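Local coordinates for ABC transporter, substrate binding protein (Polyamine) (Agrobacterium tumefaciens, PDB 4EUO) that binds gamma-aminobutyrate in the periplasm as the solute-binding protein of an ABC transporter, probably delivering it for import, at residues Asp121-Ala126 and Phe166-Thr171. Numbering follows the deposited sequence.
Sequences DLFDTA and FKKLDT
Phe-123 meets Lys-168 and Leu-169 with its ring, bringing the turn after helix 119-122 onto helix 162-170. Its CG stands anti to the carbonyl carbon (chi1 -81°), which turns the ring toward helix 162-170, where an apolar ring suits a buried place. Leu-169 meets the ring at its edge, near the ring plane, with CD2 3.8 Å from Phe-123 CE1; a branched side chain suits this place because one methyl can reach the ring although its CB is directed away from 121-126. Lys-168 contributes its methylene chain. Bent at chi2 (58°), the chain crosses the phenylalanine obliquely, with CG 3.8 Å from Phe-123 CD1 and CE 3.8 Å from Phe-123 CB. A long aliphatic stem can thus touch the phenylalanine while its ammonium group reaches a water. This water accepts from Lys-168 NZ and donates to Phe-123 O at 2.8 Å and to Thr-171 OG1 at 2.7 Å. The Thr-171 hydroxyl in turn donates to Lys-168 O (2.7 Å), in the carbonyl plane; Thr-171 N also donates to this oxygen. Beyond the two segments, Phe-123 packs on Ala-146 and Ala-149 of helix 142-149 and meets Phe-134, while Leu-169 continues onto Trp-308 and Trp-311 of helix 301-313. The turn thus packs on helices that link the paired parallel strands 132-135 and 176-179 of this periplasmic binding protein fold.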
loop_
_atom_site.group_PDB
_atom_site.type_symbol
_atom_site.label_atom_id
_atom_site.label_comp_id
_atom_site.label_asym_id
_atom_site.label_seq_id
_atom_site.Cartn_x
_atom_site.Cartn_y
_atom_site.Cartn_z
ATOM N N ASP A 121 21.105 -3.172 -7.381
ATOM C CA ASP A 121 20.978 -3.938 -8.621
ATOM C C ASP A 121 19.885 -3.360 -9.515
ATOM O O ASP A 121 20.052 -3.235 -10.737
ATOM C CB ASP A 121 20.612 -5.396 -8.330
ATOM C CG ASP A 121 21.636 -6.217 -7.564
ATOM O OD1 ASP A 121 22.841 -5.832 -7.569
ATOM O OD2 ASP A 121 21.239 -7.231 -6.970
ATOM N N LEU A 122 18.727 -3.012 -8.882
ATOM C CA LEU A 122 17.601 -2.515 -9.670
ATOM C C LEU A 122 17.952 -1.203 -10.357
ATOM O O LEU A 122 17.394 -0.898 -11.424
ATOM C CB LEU A 122 16.385 -2.347 -8.727
ATOM C CG LEU A 122 15.080 -1.981 -9.407
ATOM C CD1 LEU A 122 14.661 -3.032 -10.454
ATOM C CD2 LEU A 122 13.991 -1.787 -8.407
ATOM N N PHE A 123 18.892 -0.448 -9.806
ATOM C CA PHE A 123 19.339 0.802 -10.390
ATOM C C PHE A 123 20.567 0.622 -11.308
ATOM O O PHE A 123 21.082 1.619 -11.793
ATOM C CB PHE A 123 19.595 1.854 -9.297
ATOM C CG PHE A 123 18.319 2.528 -8.826
ATOM C CD1 PHE A 123 18.017 3.825 -9.216
ATOM C CD2 PHE A 123 17.437 1.867 -7.986
ATOM C CE1 PHE A 123 16.828 4.438 -8.806
ATOM C CE2 PHE A 123 16.257 2.486 -7.556
ATOM C CZ PHE A 123 15.966 3.766 -7.967
ATOM N N ASP A 124 20.967 -0.632 -11.593
ATOM C CA ASP A 124 22.147 -0.874 -12.435
ATOM C C ASP A 124 21.684 -1.427 -13.781
ATOM O O ASP A 124 21.498 -2.623 -13.927
ATOM C CB ASP A 124 23.137 -1.817 -11.731
ATOM C CG ASP A 124 24.487 -1.919 -12.412
ATOM O OD1 ASP A 124 24.542 -1.731 -13.631
ATOM O OD2 ASP A 124 25.484 -2.244 -11.715
ATOM N N THR A 125 21.497 -0.531 -14.752
ATOM C CA THR A 125 21.064 -0.918 -16.095
ATOM C C THR A 125 22.143 -1.620 -16.918
ATOM O O THR A 125 21.793 -2.308 -17.866
ATOM C CB THR A 125 20.492 0.275 -16.848
ATOM O OG1 THR A 125 21.509 1.276 -16.975
ATOM C CG2 THR A 125 19.257 0.846 -16.173
ATOM N N ALA A 126 23.434 -1.482 -16.553
ATOM C CA ALA A 126 24.479 -2.184 -17.310
ATOM C C ALA A 126 24.445 -3.669 -16.971
ATOM O O ALA A 126 24.466 -4.520 -17.860
ATOM C CB ALA A 126 25.839 -1.609 -16.977
ATOM N N PHE A 166 16.503 12.291 -6.780
ATOM C CA PHE A 166 16.177 12.575 -8.174
ATOM C C PHE A 166 17.395 12.401 -9.081
ATOM O O PHE A 166 17.258 11.889 -10.199
ATOM C CB PHE A 166 15.600 13.995 -8.290
ATOM C CG PHE A 166 14.259 14.211 -7.619
ATOM C CD1 PHE A 166 13.256 13.250 -7.693
ATOM C CD2 PHE A 166 13.977 15.399 -6.959
ATOM C CE1 PHE A 166 12.006 13.464 -7.069
ATOM C CE2 PHE A 166 12.727 15.620 -6.363
ATOM C CZ PHE A 166 11.763 14.634 -6.394
ATOM N N LYS A 167 18.603 12.773 -8.583
ATOM C CA LYS A 167 19.809 12.526 -9.397
ATOM C C LYS A 167 20.016 11.032 -9.623
ATOM O O LYS A 167 20.372 10.623 -10.729
ATOM C CB LYS A 167 21.053 13.123 -8.722
ATOM C CG LYS A 167 21.087 14.637 -8.864
ATOM C CD LYS A 167 22.314 15.270 -8.214
ATOM C CE LYS A 167 22.368 16.761 -8.448
ATOM N NZ LYS A 167 23.510 17.390 -7.725
ATOM N N LYS A 168 19.754 10.201 -8.599
ATOM C CA LYS A 168 19.894 8.761 -8.741
ATOM C C LYS A 168 18.820 8.213 -9.713
ATOM O O LYS A 168 19.114 7.389 -10.577
ATOM C CB LYS A 168 19.800 8.064 -7.369
ATOM C CG LYS A 168 20.020 6.535 -7.414
ATOM C CD LYS A 168 21.382 6.118 -8.016
ATOM C CE LYS A 168 21.624 4.683 -7.685
ATOM N NZ LYS A 168 22.863 4.180 -8.335
ATOM N N LEU A 169 17.578 8.678 -9.581
ATOM C CA LEU A 169 16.518 8.270 -10.516
ATOM C C LEU A 169 16.828 8.697 -11.957
ATOM O O LEU A 169 16.546 7.951 -12.881
ATOM C CB LEU A 169 15.150 8.817 -10.088
ATOM C CG LEU A 169 14.572 8.068 -8.897
ATOM C CD1 LEU A 169 13.594 8.969 -8.131
ATOM C CD2 LEU A 169 13.906 6.766 -9.347
ATOM N N ASP A 170 17.463 9.876 -12.142
ATOM C CA ASP A 170 17.829 10.339 -13.488
ATOM C C ASP A 170 18.731 9.350 -14.195
ATOM O O ASP A 170 18.657 9.267 -15.431
ATOM C CB ASP A 170 18.552 11.677 -13.388
ATOM C CG ASP A 170 17.640 12.868 -13.238
ATOM O OD1 ASP A 170 16.418 12.708 -13.439
ATOM O OD2 ASP A 170 18.149 13.974 -12.921
ATOM N N THR A 171 19.581 8.591 -13.454
ATOM C CA THR A 171 20.487 7.640 -14.102
ATOM C C THR A 171 19.759 6.498 -14.812
ATOM O O THR A 171 20.360 5.818 -15.663
ATOM C CB THR A 171 21.519 7.079 -13.109
ATOM O OG1 THR A 171 20.888 6.176 -12.191
ATOM C CG2 THR A 171 22.309 8.156 -12.367
HETATM O O HOH W 1 22.186 4.086 -11.040
#